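Local coordinates for penicillin-binding protein PbpB (Mycobacterium tuberculosis, PDB 6KGU) that cross-links peptidoglycan during cell wall synthesis through a penicillin-sensitive transpeptidase domain that beta-lactam antibiotics such as aztreonam inactivate, at residues T196-Q210 with G231-D243. Numbering follows the deposited sequence.
Sequences TLDNDIQFYVQQQVQ and GEVLAMANDNTFD
Gln-202 clasps the backbone of Met-236 with both ends of its amide. Gln-202 OE1 accepts from Met-236 N at 2.8 Å in the plane of the Gln-202 side-chain carbonyl, on a lone pair, while Gln-202 NE2 donates to Met-236 O at 2.8 Å, arriving from above the plane of the Met-236 backbone carbonyl. Gln-202 CG lies anti to its own backbone N (chi1 173°), and a bend at chi2 (79°) turns the amide onto the strand. Alongside, Ala-235 CB packs 3.9 Å from Ile-201 CG2, and Ala-237 CB rests 3.6 Å from Gln-206 CA; these two alanine methyls are consistent with the close helix-strand approach. Met-236 belongs to edge strand 233-238 of the antiparallel sheet of the transpeptidase domain, a member of the beta-lactamase clan; helix 199-216 packs on this sheet, with helix 531-544 beside it. At the N-terminal end, Asp-198 N reaches Leu-234 O at 3.1 Å, and Thr-196 OG1 donates to Val-233 O at 2.6 Å. Farther along, Gln-210 OE1 accepts from Asn-240 N at 2.9 Å. In the second shell, the remaining N-H of Gln-202 NE2 binds Gln-206 OE1 at 3.1 Å, fixing the clasping amide's rotation; Gln-206 OE1 also accepts from Ala-134 N. Asn-136 ND2 is a further donor to Met-236 O.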
loop_
_atom_site.group_PDB
_atom_site.type_symbol
_atom_site.label_atom_id
_atom_site.label_comp_id
_atom_site.label_asym_id
_atom_site.label_seq_id
_atom_site.Cartn_x
_atom_site.Cartn_y
_atom_site.Cartn_z
ATOM N N THR A 196 3.698 3.364 -14.868
ATOM C CA THR A 196 3.641 4.530 -13.992
ATOM C C THR A 196 4.850 4.632 -13.066
ATOM O O THR A 196 5.042 5.689 -12.450
ATOM C CB THR A 196 2.358 4.495 -13.154
ATOM O OG1 THR A 196 2.311 3.272 -12.404
ATOM C CG2 THR A 196 1.124 4.572 -14.046
ATOM N N LEU A 197 5.634 3.553 -12.928
ATOM C CA LEU A 197 6.796 3.549 -12.045
ATOM C C LEU A 197 7.767 4.670 -12.387
ATOM O O LEU A 197 7.966 5.019 -13.555
ATOM C CB LEU A 197 7.556 2.214 -12.124
ATOM C CG LEU A 197 6.858 0.928 -11.666
ATOM C CD1 LEU A 197 7.816 -0.276 -11.771
ATOM C CD2 LEU A 197 6.294 1.053 -10.231
ATOM N N ASP A 198 8.383 5.218 -11.352
ATOM C CA ASP A 198 9.532 6.100 -11.472
ATOM C C ASP A 198 10.728 5.309 -10.962
ATOM O O ASP A 198 10.811 5.012 -9.767
ATOM C CB ASP A 198 9.300 7.384 -10.677
ATOM C CG ASP A 198 10.471 8.349 -10.745
ATOM O OD1 ASP A 198 11.626 7.912 -10.626
ATOM O OD2 ASP A 198 10.221 9.555 -10.902
ATOM N N ASN A 199 11.661 4.989 -11.866
ATOM C CA ASN A 199 12.765 4.096 -11.522
ATOM C C ASN A 199 13.614 4.648 -10.390
ATOM O O ASN A 199 14.132 3.871 -9.589
ATOM C CB ASN A 199 13.627 3.816 -12.752
ATOM C CG ASN A 199 13.009 2.752 -13.662
ATOM O OD1 ASN A 199 11.956 2.187 -13.347
ATOM N ND2 ASN A 199 13.659 2.477 -14.786
ATOM N N ASP A 200 13.758 5.973 -10.290
ATOM C CA ASP A 200 14.518 6.547 -9.186
ATOM C C ASP A 200 13.809 6.308 -7.859
ATOM O O ASP A 200 14.425 5.886 -6.876
ATOM C CB ASP A 200 14.733 8.048 -9.403
ATOM C CG ASP A 200 15.476 8.359 -10.698
ATOM O OD1 ASP A 200 16.322 7.537 -11.132
ATOM O OD2 ASP A 200 15.219 9.439 -11.270
ATOM N N ILE A 201 12.512 6.587 -7.808
ATOM C CA ILE A 201 11.755 6.312 -6.594
ATOM C C ILE A 201 11.753 4.814 -6.303
ATOM O O ILE A 201 12.044 4.384 -5.180
ATOM C CB ILE A 201 10.337 6.895 -6.707
ATOM C CG1 ILE A 201 10.436 8.420 -6.878
ATOM C CG2 ILE A 201 9.508 6.488 -5.494
ATOM C CD1 ILE A 201 9.113 9.145 -7.181
ATOM N N GLN A 202 11.487 3.995 -7.329
ATOM C CA GLN A 202 11.467 2.548 -7.133
ATOM C C GLN A 202 12.789 2.052 -6.572
ATOM O O GLN A 202 12.811 1.260 -5.631
ATOM C CB GLN A 202 11.148 1.830 -8.450
ATOM C CG GLN A 202 11.274 0.301 -8.372
ATOM C CD GLN A 202 10.073 -0.338 -7.709
ATOM O OE1 GLN A 202 8.994 0.242 -7.707
ATOM N NE2 GLN A 202 10.245 -1.550 -7.157
ATOM N N PHE A 203 13.912 2.514 -7.140
ATOM C CA PHE A 203 15.212 2.029 -6.695
ATOM C C PHE A 203 15.445 2.359 -5.227
ATOM O O PHE A 203 15.914 1.513 -4.452
ATOM C CB PHE A 203 16.335 2.619 -7.565
ATOM C CG PHE A 203 17.702 2.100 -7.208
ATOM C CD1 PHE A 203 18.022 0.761 -7.401
ATOM C CD2 PHE A 203 18.664 2.942 -6.683
ATOM C CE1 PHE A 203 19.276 0.270 -7.077
ATOM C CE2 PHE A 203 19.924 2.459 -6.357
ATOM C CZ PHE A 203 20.232 1.122 -6.552
ATOM N N TYR A 204 15.123 3.592 -4.821
ATOM C CA TYR A 204 15.331 3.974 -3.424
ATOM C C TYR A 204 14.405 3.182 -2.505
ATOM O O TYR A 204 14.831 2.651 -1.473
ATOM C CB TYR A 204 15.097 5.480 -3.250
ATOM C CG TYR A 204 15.442 5.990 -1.871
ATOM C CD1 TYR A 204 16.754 6.312 -1.534
ATOM C CD2 TYR A 204 14.461 6.159 -0.912
ATOM C CE1 TYR A 204 17.083 6.771 -0.257
ATOM C CE2 TYR A 204 14.769 6.625 0.360
ATOM C CZ TYR A 204 16.084 6.923 0.682
ATOM O OH TYR A 204 16.372 7.380 1.950
ATOM N N VAL A 205 13.123 3.102 -2.866
ATOM C CA VAL A 205 12.170 2.377 -2.025
ATOM C C VAL A 205 12.551 0.901 -1.933
ATOM O O VAL A 205 12.531 0.313 -0.850
ATOM C CB VAL A 205 10.742 2.575 -2.562
ATOM C CG1 VAL A 205 9.747 1.634 -1.838
ATOM C CG2 VAL A 205 10.331 4.057 -2.390
ATOM N N GLN A 206 12.951 0.292 -3.056
ATOM C CA GLN A 206 13.268 -1.138 -3.049
ATOM C C GLN A 206 14.468 -1.435 -2.158
ATOM O O GLN A 206 14.469 -2.418 -1.410
ATOM C CB GLN A 206 13.513 -1.632 -4.483
ATOM C CG GLN A 206 13.640 -3.159 -4.614
ATOM C CD GLN A 206 13.538 -3.646 -6.060
ATOM O OE1 GLN A 206 12.925 -2.991 -6.916
ATOM N NE2 GLN A 206 14.167 -4.788 -6.345
ATOM N N GLN A 207 15.503 -0.588 -2.225
ATOM C CA GLN A 207 16.644 -0.722 -1.328
ATOM C C GLN A 207 16.241 -0.523 0.125
ATOM O O GLN A 207 16.655 -1.283 1.007
ATOM C CB GLN A 207 17.706 0.300 -1.688
ATOM C CG GLN A 207 18.446 0.060 -2.951
ATOM C CD GLN A 207 19.469 1.153 -3.107
ATOM O OE1 GLN A 207 19.128 2.292 -3.474
ATOM N NE2 GLN A 207 20.713 0.852 -2.746
ATOM N N GLN A 208 15.481 0.532 0.403
ATOM C CA GLN A 208 15.057 0.765 1.779
ATOM C C GLN A 208 14.218 -0.395 2.299
ATOM O O GLN A 208 14.311 -0.744 3.483
ATOM C CB GLN A 208 14.302 2.094 1.872
ATOM C CG GLN A 208 15.245 3.329 1.761
ATOM C CD GLN A 208 16.056 3.553 3.040
ATOM O OE1 GLN A 208 15.596 3.243 4.142
ATOM N NE2 GLN A 208 17.255 4.089 2.895
ATOM N N VAL A 209 13.433 -1.040 1.428
ATOM C CA VAL A 209 12.644 -2.182 1.888
ATOM C C VAL A 209 13.563 -3.342 2.267
ATOM O O VAL A 209 13.312 -4.061 3.250
ATOM C CB VAL A 209 11.615 -2.575 0.810
ATOM C CG1 VAL A 209 11.218 -4.037 0.931
ATOM C CG2 VAL A 209 10.376 -1.657 0.918
ATOM N N GLN A 210 14.631 -3.552 1.483
ATOM C CA GLN A 210 15.578 -4.626 1.779
ATOM C C GLN A 210 16.252 -4.384 3.124
ATOM O O GLN A 210 16.334 -5.285 3.964
ATOM C CB GLN A 210 16.634 -4.743 0.669
ATOM C CG GLN A 210 17.603 -5.939 0.872
ATOM C CD GLN A 210 16.850 -7.277 0.949
ATOM O OE1 GLN A 210 16.263 -7.720 -0.035
ATOM N NE2 GLN A 210 16.850 -7.906 2.126
ATOM N N GLY A 231 -3.416 8.333 -8.055
ATOM C CA GLY A 231 -3.315 6.936 -7.662
ATOM C C GLY A 231 -2.412 6.098 -8.534
ATOM O O GLY A 231 -2.420 4.869 -8.417
ATOM N N GLU A 232 -1.611 6.716 -9.394
ATOM C CA GLU A 232 -0.663 5.940 -10.170
ATOM C C GLU A 232 0.377 5.334 -9.238
ATOM O O GLU A 232 0.735 5.918 -8.211
ATOM C CB GLU A 232 -0.001 6.805 -11.245
ATOM C CG GLU A 232 -0.949 7.227 -12.368
ATOM C CD GLU A 232 -0.249 7.949 -13.513
ATOM O OE1 GLU A 232 0.794 8.606 -13.284
ATOM O OE2 GLU A 232 -0.752 7.855 -14.655
ATOM N N VAL A 233 0.833 4.136 -9.591
ATOM C CA VAL A 233 1.826 3.414 -8.800
ATOM C C VAL A 233 3.216 3.923 -9.169
ATOM O O VAL A 233 3.725 3.631 -10.257
ATOM C CB VAL A 233 1.724 1.905 -9.024
ATOM C CG1 VAL A 233 2.853 1.194 -8.275
ATOM C CG2 VAL A 233 0.328 1.397 -8.584
ATOM N N LEU A 234 3.837 4.674 -8.256
ATOM C CA LEU A 234 5.182 5.212 -8.483
ATOM C C LEU A 234 6.283 4.261 -8.019
ATOM O O LEU A 234 7.399 4.304 -8.546
ATOM C CB LEU A 234 5.339 6.557 -7.758
ATOM C CG LEU A 234 4.394 7.707 -8.155
ATOM C CD1 LEU A 234 4.818 9.020 -7.501
ATOM C CD2 LEU A 234 4.327 7.870 -9.683
ATOM N N ALA A 235 6.004 3.427 -7.023
ATOM C CA ALA A 235 6.943 2.405 -6.574
ATOM C C ALA A 235 6.146 1.262 -5.965
ATOM O O ALA A 235 5.135 1.492 -5.297
ATOM C CB ALA A 235 7.949 2.948 -5.542
ATOM N N MET A 236 6.612 0.034 -6.191
ATOM C CA MET A 236 6.000 -1.141 -5.572
ATOM C C MET A 236 7.142 -2.127 -5.373
ATOM O O MET A 236 7.747 -2.576 -6.352
ATOM C CB MET A 236 4.887 -1.722 -6.459
ATOM C CG MET A 236 4.160 -2.933 -5.894
ATOM S SD MET A 236 2.814 -3.542 -6.963
ATOM C CE MET A 236 1.488 -2.429 -6.478
ATOM N N ALA A 237 7.466 -2.437 -4.125
ATOM C CA ALA A 237 8.664 -3.219 -3.855
ATOM C C ALA A 237 8.448 -4.201 -2.716
ATOM O O ALA A 237 7.658 -3.965 -1.797
ATOM C CB ALA A 237 9.856 -2.320 -3.516
ATOM N N ASN A 238 9.180 -5.309 -2.788
ATOM C CA ASN A 238 9.308 -6.239 -1.682
ATOM C C ASN A 238 10.781 -6.556 -1.499
ATOM O O ASN A 238 11.606 -6.261 -2.367
ATOM C CB ASN A 238 8.498 -7.517 -1.920
ATOM C CG ASN A 238 8.600 -7.988 -3.343
ATOM O OD1 ASN A 238 7.709 -7.725 -4.163
ATOM N ND2 ASN A 238 9.703 -8.675 -3.664
ATOM N N ASP A 239 11.108 -7.139 -0.347
ATOM C CA ASP A 239 12.470 -7.588 -0.105
ATOM C C ASP A 239 12.745 -8.857 -0.909
ATOM O O ASP A 239 11.824 -9.524 -1.396
ATOM C CB ASP A 239 12.679 -7.869 1.383
ATOM C CG ASP A 239 11.949 -9.125 1.842
ATOM O OD1 ASP A 239 10.689 -9.113 1.881
ATOM O OD2 ASP A 239 12.637 -10.116 2.175
ATOM N N ASN A 240 14.033 -9.189 -1.043
ATOM C CA ASN A 240 14.450 -10.502 -1.545
ATOM C C ASN A 240 14.031 -10.723 -3.004
ATOM O O ASN A 240 13.737 -11.855 -3.405
ATOM C CB ASN A 240 13.889 -11.621 -0.656
ATOM C CG ASN A 240 14.616 -12.949 -0.838
ATOM O OD1 ASN A 240 15.802 -12.974 -1.174
ATOM N ND2 ASN A 240 13.903 -14.060 -0.618
ATOM N N THR A 241 13.985 -9.644 -3.798
ATOM C CA THR A 241 13.445 -9.708 -5.153
ATOM C C THR A 241 14.402 -10.443 -6.080
ATOM O O THR A 241 15.603 -10.147 -6.116
ATOM C CB THR A 241 13.197 -8.306 -5.702
ATOM O OG1 THR A 241 12.355 -7.568 -4.806
ATOM C CG2 THR A 241 12.527 -8.387 -7.067
ATOM N N PHE A 242 13.861 -11.357 -6.882
ATOM C CA PHE A 242 14.699 -12.164 -7.752
ATOM C C PHE A 242 15.315 -11.324 -8.873
ATOM O O PHE A 242 14.941 -10.172 -9.126
ATOM C CB PHE A 242 13.900 -13.314 -8.350
ATOM C CG PHE A 242 13.087 -12.937 -9.565
ATOM C CD1 PHE A 242 12.055 -12.010 -9.474
ATOM C CD2 PHE A 242 13.334 -13.537 -10.787
ATOM C CE1 PHE A 242 11.280 -11.679 -10.585
ATOM C CE2 PHE A 242 12.572 -13.211 -11.895
ATOM C CZ PHE A 242 11.532 -12.278 -11.788
ATOM N N ASP A 243 16.268 -11.935 -9.566
ATOM C CA ASP A 243 16.954 -11.260 -10.664
ATOM C C ASP A 243 16.593 -11.948 -11.971
ATOM O O ASP A 243 17.101 -13.048 -12.245
ATOM C CB ASP A 243 18.467 -11.284 -10.441
ATOM C CG ASP A 243 19.237 -10.545 -11.517
ATOM O OD1 ASP A 243 18.648 -10.124 -12.543
ATOM O OD2 ASP A 243 20.455 -10.409 -11.333
HETATM O O HOH W 1 13.918 -4.964 -1.641
HETATM O O HOH W 2 14.981 -6.561 -3.548
HETATM O O HOH W 3 15.425 -10.624 1.858
HETATM O O HOH W 4 17.408 -10.816 0.015
#